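Local coordinates for protein delta-1-pyrroline-5-carboxylate dehydrogenase, mitochondrial (Mus musculus, PDB 4E3X) that oxidises the semialdehyde of L-glutamate to L-glutamate with NAD+ in mitochondria, the second step of proline degradation, at residues Asn103-Ala108 against Gln260-Asp265; Asp133-Pro138 against Tyr246-Glu251. All blocks are in the same frame, centred on the assembly; numbering follows the deposited sequence.

Contact 1 of 2, residues Asn103-Ala108 against Gln260-Asp265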
loop_
_atom_site.group_PDB
_atom_site.type_symbol
_atom_site.label_atom_id
_atom_site.label_comp_id
_atom_site.label_asym_id
_atom_site.label_seq_id
_atom_site.Cartn_x
_atom_site.Cartn_y
_atom_site.Cartn_z
ATOM N N ASN B 103 -5.383 -26.443 2.517
ATOM C CA ASN B 103 -4.979 -26.211 3.891
ATOM C C ASN B 103 -3.639 -26.870 4.233
ATOM O O ASN B 103 -2.838 -26.310 4.979
ATOM C CB ASN B 103 -6.096 -26.610 4.860
ATOM C CG ASN B 103 -7.190 -25.542 4.951
ATOM O OD1 ASN B 103 -8.377 -25.816 4.763
ATOM N ND2 ASN B 103 -6.781 -24.312 5.217
ATOM N N ARG B 104 -3.393 -28.052 3.674
ATOM C CA ARG B 104 -2.099 -28.703 3.823
ATOM C C ARG B 104 -0.995 -27.841 3.223
ATOM O O ARG B 104 0.098 -27.719 3.790
ATOM C CB ARG B 104 -2.106 -30.053 3.124
ATOM C CG ARG B 104 -0.807 -30.783 3.288
ATOM C CD ARG B 104 -1.057 -32.253 3.471
ATOM N NE ARG B 104 -1.251 -32.923 2.193
ATOM C CZ ARG B 104 -0.255 -33.246 1.380
ATOM N NH1 ARG B 104 0.985 -32.921 1.702
ATOM N NH2 ARG B 104 -0.498 -33.883 0.245
ATOM N N ALA B 105 -1.284 -27.244 2.069
ATOM C CA ALA B 105 -0.320 -26.380 1.397
ATOM C C ALA B 105 -0.007 -25.144 2.229
ATOM O O ALA B 105 1.151 -24.732 2.316
ATOM C CB ALA B 105 -0.839 -25.976 0.027
ATOM N N ILE B 106 -1.039 -24.551 2.831
ATOM C CA ILE B 106 -0.842 -23.418 3.737
ATOM C C ILE B 106 0.062 -23.808 4.905
ATOM O O ILE B 106 1.036 -23.117 5.205
ATOM C CB ILE B 106 -2.191 -22.882 4.278
ATOM C CG1 ILE B 106 -2.987 -22.202 3.156
ATOM C CG2 ILE B 106 -1.967 -21.926 5.454
ATOM C CD1 ILE B 106 -4.445 -21.944 3.505
ATOM N N ASP B 107 -0.267 -24.913 5.564
ATOM C CA ASP B 107 0.503 -25.323 6.737
ATOM C C ASP B 107 1.976 -25.526 6.389
ATOM O O ASP B 107 2.855 -25.090 7.129
ATOM C CB ASP B 107 -0.065 -26.607 7.350
ATOM C CG ASP B 107 -1.478 -26.438 7.881
ATOM O OD1 ASP B 107 -1.968 -25.291 7.961
ATOM O OD2 ASP B 107 -2.098 -27.467 8.223
ATOM N N ALA B 108 2.239 -26.184 5.261
ATOM C CA ALA B 108 3.613 -26.469 4.862
ATOM C C ALA B 108 4.352 -25.204 4.452
ATOM O O ALA B 108 5.535 -25.048 4.746
ATOM C CB ALA B 108 3.651 -27.502 3.745
ATOM N N GLN B 260 3.498 -22.891 -3.624
ATOM C CA GLN B 260 2.719 -24.105 -3.802
ATOM C C GLN B 260 1.902 -23.954 -5.080
ATOM O O GLN B 260 1.235 -22.936 -5.282
ATOM C CB GLN B 260 1.803 -24.333 -2.595
ATOM C CG GLN B 260 2.490 -24.157 -1.237
ATOM C CD GLN B 260 3.434 -25.293 -0.858
ATOM O OE1 GLN B 260 4.187 -25.803 -1.689
ATOM N NE2 GLN B 260 3.420 -25.668 0.424
ATOM N N PHE B 261 2.000 -24.942 -5.969
ATOM C CA PHE B 261 1.330 -24.876 -7.261
ATOM C C PHE B 261 -0.025 -25.553 -7.103
ATOM O O PHE B 261 -0.118 -26.788 -7.085
ATOM C CB PHE B 261 2.186 -25.569 -8.332
ATOM C CG PHE B 261 1.706 -25.331 -9.736
ATOM C CD1 PHE B 261 2.056 -24.171 -10.408
ATOM C CD2 PHE B 261 0.922 -26.281 -10.390
ATOM C CE1 PHE B 261 1.611 -23.946 -11.706
ATOM C CE2 PHE B 261 0.474 -26.069 -11.681
ATOM C CZ PHE B 261 0.821 -24.903 -12.341
ATOM N N VAL B 262 -1.070 -24.743 -6.941
ATOM C CA VAL B 262 -2.370 -25.261 -6.547
ATOM C C VAL B 262 -3.532 -24.733 -7.391
ATOM O O VAL B 262 -4.338 -23.920 -6.930
ATOM C CB VAL B 262 -2.635 -25.060 -5.033
ATOM C CG1 VAL B 262 -1.790 -26.037 -4.233
ATOM C CG2 VAL B 262 -2.347 -23.629 -4.602
ATOM N N PRO B 263 -3.647 -25.237 -8.627
ATOM C CA PRO B 263 -4.890 -25.041 -9.381
ATOM C C PRO B 263 -6.090 -25.433 -8.528
ATOM O O PRO B 263 -5.993 -26.360 -7.726
ATOM C CB PRO B 263 -4.753 -26.030 -10.545
ATOM C CG PRO B 263 -3.271 -26.274 -10.678
ATOM C CD PRO B 263 -2.718 -26.166 -9.297
ATOM N N ALA B 264 -7.213 -24.741 -8.702
ATOM C CA ALA B 264 -8.370 -24.974 -7.852
ATOM C C ALA B 264 -9.580 -24.284 -8.456
ATOM O O ALA B 264 -9.448 -23.351 -9.256
ATOM C CB ALA B 264 -8.111 -24.437 -6.441
ATOM N N ASP B 265 -10.760 -24.735 -8.058
ATOM C CA ASP B 265 -11.974 -23.992 -8.343
ATOM C C ASP B 265 -11.835 -22.596 -7.723
ATOM O O ASP B 265 -11.388 -22.458 -6.583
ATOM C CB ASP B 265 -13.165 -24.742 -7.754
ATOM C CG ASP B 265 -14.439 -23.944 -7.815
ATOM O OD1 ASP B 265 -15.003 -23.815 -8.918
ATOM O OD2 ASP B 265 -14.893 -23.466 -6.751
#

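Contact 2 of 2, residues Asp133-Pro138 against Tyr246-Glu251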
loop_
_atom_site.group_PDB
_atom_site.type_symbol
_atom_site.label_atom_id
_atom_site.label_comp_id
_atom_site.label_asym_id
_atom_site.label_seq_id
_atom_site.Cartn_x
_atom_site.Cartn_y
_atom_site.Cartn_z
ATOM N N ASP B 133 17.493 -16.223 -16.810
ATOM C CA ASP B 133 18.518 -16.671 -17.741
ATOM C C ASP B 133 18.067 -17.930 -18.482
ATOM O O ASP B 133 18.277 -18.062 -19.693
ATOM C CB ASP B 133 19.824 -16.915 -16.975
ATOM C CG ASP B 133 20.977 -17.308 -17.877
ATOM O OD1 ASP B 133 21.638 -16.403 -18.431
ATOM O OD2 ASP B 133 21.243 -18.519 -18.008
ATOM N N MET B 134 17.426 -18.847 -17.762
ATOM C CA MET B 134 16.902 -20.064 -18.380
ATOM C C MET B 134 15.805 -19.743 -19.392
ATOM O O MET B 134 15.775 -20.288 -20.491
ATOM C CB MET B 134 16.369 -21.009 -17.307
ATOM C CG MET B 134 17.451 -21.511 -16.353
ATOM S SD MET B 134 16.778 -22.293 -14.869
ATOM C CE MET B 134 16.050 -23.757 -15.593
ATOM N N LEU B 135 14.899 -18.849 -19.014
ATOM C CA LEU B 135 13.818 -18.418 -19.897
ATOM C C LEU B 135 14.357 -17.715 -21.138
ATOM O O LEU B 135 13.801 -17.869 -22.223
ATOM C CB LEU B 135 12.861 -17.492 -19.150
ATOM C CG LEU B 135 11.962 -18.163 -18.114
ATOM C CD1 LEU B 135 11.437 -17.133 -17.117
ATOM C CD2 LEU B 135 10.811 -18.890 -18.797
ATOM N N SER B 136 15.428 -16.939 -20.976
ATOM C CA SER B 136 16.019 -16.201 -22.088
ATOM C C SER B 136 16.601 -17.159 -23.115
ATOM O O SER B 136 16.450 -16.964 -24.327
ATOM C CB SER B 136 17.109 -15.252 -21.576
ATOM O OG SER B 136 17.767 -14.597 -22.639
ATOM N N GLY B 137 17.273 -18.194 -22.624
ATOM C CA GLY B 137 18.019 -19.096 -23.476
ATOM C C GLY B 137 17.348 -20.429 -23.704
ATOM O O GLY B 137 16.472 -20.543 -24.560
ATOM N N PRO B 138 17.762 -21.453 -22.941
ATOM C CA PRO B 138 17.382 -22.829 -23.271
ATOM C C PRO B 138 15.894 -23.133 -23.147
ATOM O O PRO B 138 15.434 -24.068 -23.797
ATOM C CB PRO B 138 18.191 -23.665 -22.270
ATOM C CG PRO B 138 18.476 -22.726 -21.126
ATOM C CD PRO B 138 18.683 -21.390 -21.792
ATOM N N TYR B 246 6.570 -22.561 -13.336
ATOM C CA TYR B 246 6.747 -23.099 -11.989
ATOM C C TYR B 246 7.958 -24.034 -11.939
ATOM O O TYR B 246 8.818 -23.903 -11.067
ATOM C CB TYR B 246 5.487 -23.825 -11.503
ATOM C CG TYR B 246 5.678 -24.368 -10.110
ATOM C CD1 TYR B 246 5.654 -23.516 -9.013
ATOM C CD2 TYR B 246 5.918 -25.723 -9.888
ATOM C CE1 TYR B 246 5.865 -23.994 -7.731
ATOM C CE2 TYR B 246 6.130 -26.208 -8.603
ATOM C CZ TYR B 246 6.095 -25.333 -7.531
ATOM O OH TYR B 246 6.308 -25.802 -6.247
ATOM N N ARG B 247 8.039 -24.963 -12.883
ATOM C CA ARG B 247 9.144 -25.918 -12.911
ATOM C C ARG B 247 10.488 -25.212 -13.073
ATOM O O ARG B 247 11.473 -25.587 -12.436
ATOM C CB ARG B 247 8.953 -26.936 -14.035
ATOM N N ILE B 248 10.529 -24.189 -13.919
ATOM C CA ILE B 248 11.751 -23.424 -14.110
ATOM C C ILE B 248 12.183 -22.759 -12.795
ATOM O O ILE B 248 13.359 -22.795 -12.435
ATOM C CB ILE B 248 11.601 -22.409 -15.267
ATOM C CG1 ILE B 248 11.606 -23.158 -16.606
ATOM C CG2 ILE B 248 12.734 -21.389 -15.245
ATOM C CD1 ILE B 248 11.099 -22.354 -17.785
ATOM N N LEU B 249 11.232 -22.199 -12.054
ATOM C CA LEU B 249 11.563 -21.581 -10.772
ATOM C C LEU B 249 12.169 -22.592 -9.800
ATOM O O LEU B 249 13.149 -22.299 -9.117
ATOM C CB LEU B 249 10.335 -20.920 -10.149
ATOM C CG LEU B 249 9.929 -19.577 -10.755
ATOM C CD1 LEU B 249 8.568 -19.158 -10.225
ATOM C CD2 LEU B 249 10.980 -18.516 -10.464
ATOM N N ARG B 250 11.574 -23.777 -9.731
ATOM C CA ARG B 250 12.110 -24.822 -8.865
ATOM C C ARG B 250 13.518 -25.234 -9.301
ATOM O O ARG B 250 14.410 -25.380 -8.465
ATOM C CB ARG B 250 11.155 -26.024 -8.789
ATOM C CG ARG B 250 9.738 -25.667 -8.311
ATOM C CD ARG B 250 9.710 -24.966 -6.943
ATOM N NE ARG B 250 10.571 -25.667 -5.998
ATOM C CZ ARG B 250 10.229 -26.775 -5.348
ATOM N NH1 ARG B 250 9.013 -27.291 -5.485
ATOM N NH2 ARG B 250 11.110 -27.365 -4.554
ATOM N N GLU B 251 13.721 -25.402 -10.605
ATOM C CA GLU B 251 15.035 -25.789 -11.115
ATOM C C GLU B 251 16.082 -24.704 -10.883
ATOM O O GLU B 251 17.269 -25.008 -10.735
ATOM C CB GLU B 251 14.961 -26.127 -12.604
ATOM C CG GLU B 251 14.165 -27.374 -12.930
ATOM C CD GLU B 251 14.144 -27.653 -14.421
ATOM O OE1 GLU B 251 15.114 -27.267 -15.111
ATOM O OE2 GLU B 251 13.165 -28.249 -14.903
#

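Contact 1 of 2, residues Asn103-Ala108 against Gln260-Asp265
Gln260 reaches from the last strand of a parallel sheet to helix 99-118 and gives an amide hydrogen to the backbone of Ala105. Its NE2 lies 3.1 Å from Ala105 O, with a nearly straight N-H...O angle of 165°. The donor sits in the carbonyl plane on a lone pair of that oxygen, and the oxygen in turn lies close to the plane of the Gln260 amide. The first torsion of Gln260 sets CG beside the backbone N (chi1 -46°) and 4.0 Å from Ala105 CB; the bend at chi2 (-74°) then swings the amide round to Ala105 O, where NE2 also meets Ala108 CB at 3.8 Å. Ala105 CB points at the strand and has Gln260 CB and CG as its closest neighbours, with Val262 CG1 a looser partner at 4.4 Å.

Strand 259-261 ends the parallel five-stranded sheet of the NAD-binding, Rossmann-type domain of aldehyde dehydrogenases, next to strand 230-233, with Phe261 also bonded through its backbone to Val67 of strand 62-68. Helix 99-118 lies over one face of this end of the sheet, where Ile106 reaches Leu231, and Val262 lies close to Lys233, an NAD-binding residue.

The remaining polar links of the Gln260 amide fix its rotation: OE1 accepts from the backbone N of Gly69, and NE2 has a second acceptor in Asn257 OD1. A leucine here would probably leave Ala105 O and Asn257 OD1 without this side-chain donor and the Gly69 N-H without its acceptor. Val68 touches both Ala105 and Gln260, adding an apolar neighbour to the bonded pair.

Contact 2 of 2, residues Asp133-Pro138 against Tyr246-Glu251
Met134 starts with CG beside its backbone N (chi1 -64°), runs out extended through chi2, and then bends at chi3 (68°), a turn that carries CE to Glu251. Ile248 has its CG2 anti to the backbone N, and this branch faces Met134, whereas CG1 leads CD1 off to Leu135. The two branches of one isoleucine thus serve two neighbours on helix 121-136.

Met134 and Ile248 run past each other in opposite senses, with CE 4.1 Å from Ile248 CG2 and SD at a similar distance from the same methyl. Against Glu251 the methionine crosses at about a right angle: CE lies 4.0 Å from Glu251 CB and 3.7 Å from OE1. The strongest polar partner of the carboxylate is Arg139, whose NH2 forms a salt bridge with OE1; the methionine methyl only lies against it. Deeper in, Leu135 CD2 meets Ile248 CD1 at 3.6 Å, methyl to methyl.

Val143 of helix 140-151 touches both Leu135 and Ile248, and Leu166 and Ile167 of helix 155-180 also touch Leu135. No hydrogen bond joins the two segments. This is side-chain packing between the C-terminal parts of two helices, apolar inside and bordered by an acidic residue, in which helix 121-136 packs against the helix of the beta-alpha-beta crossover 230-233, 239-251, 259-261 of the Rossmann-type NAD-binding domain.

The two contacts join two pairs of successive elements: helices 99-118 and 121-136 on one side, helix 239-251 and strand 259-261 on the other, and contact 2 is nested within the chain loop that contact 1 closes. Their centres lie 22 Å apart, yet they meet where Phe261 CD1 packs on Tyr246 CB at 3.6 Å, joining strand 259-261 to the helix before it. Contact 1 is buried at the end of the parallel sheet and centres on an amide-to-backbone bond, with only small apolar contacts beside it. Contact 2 is partly buried, joins helix to helix through methyl groups, and reaches the surface at Glu251.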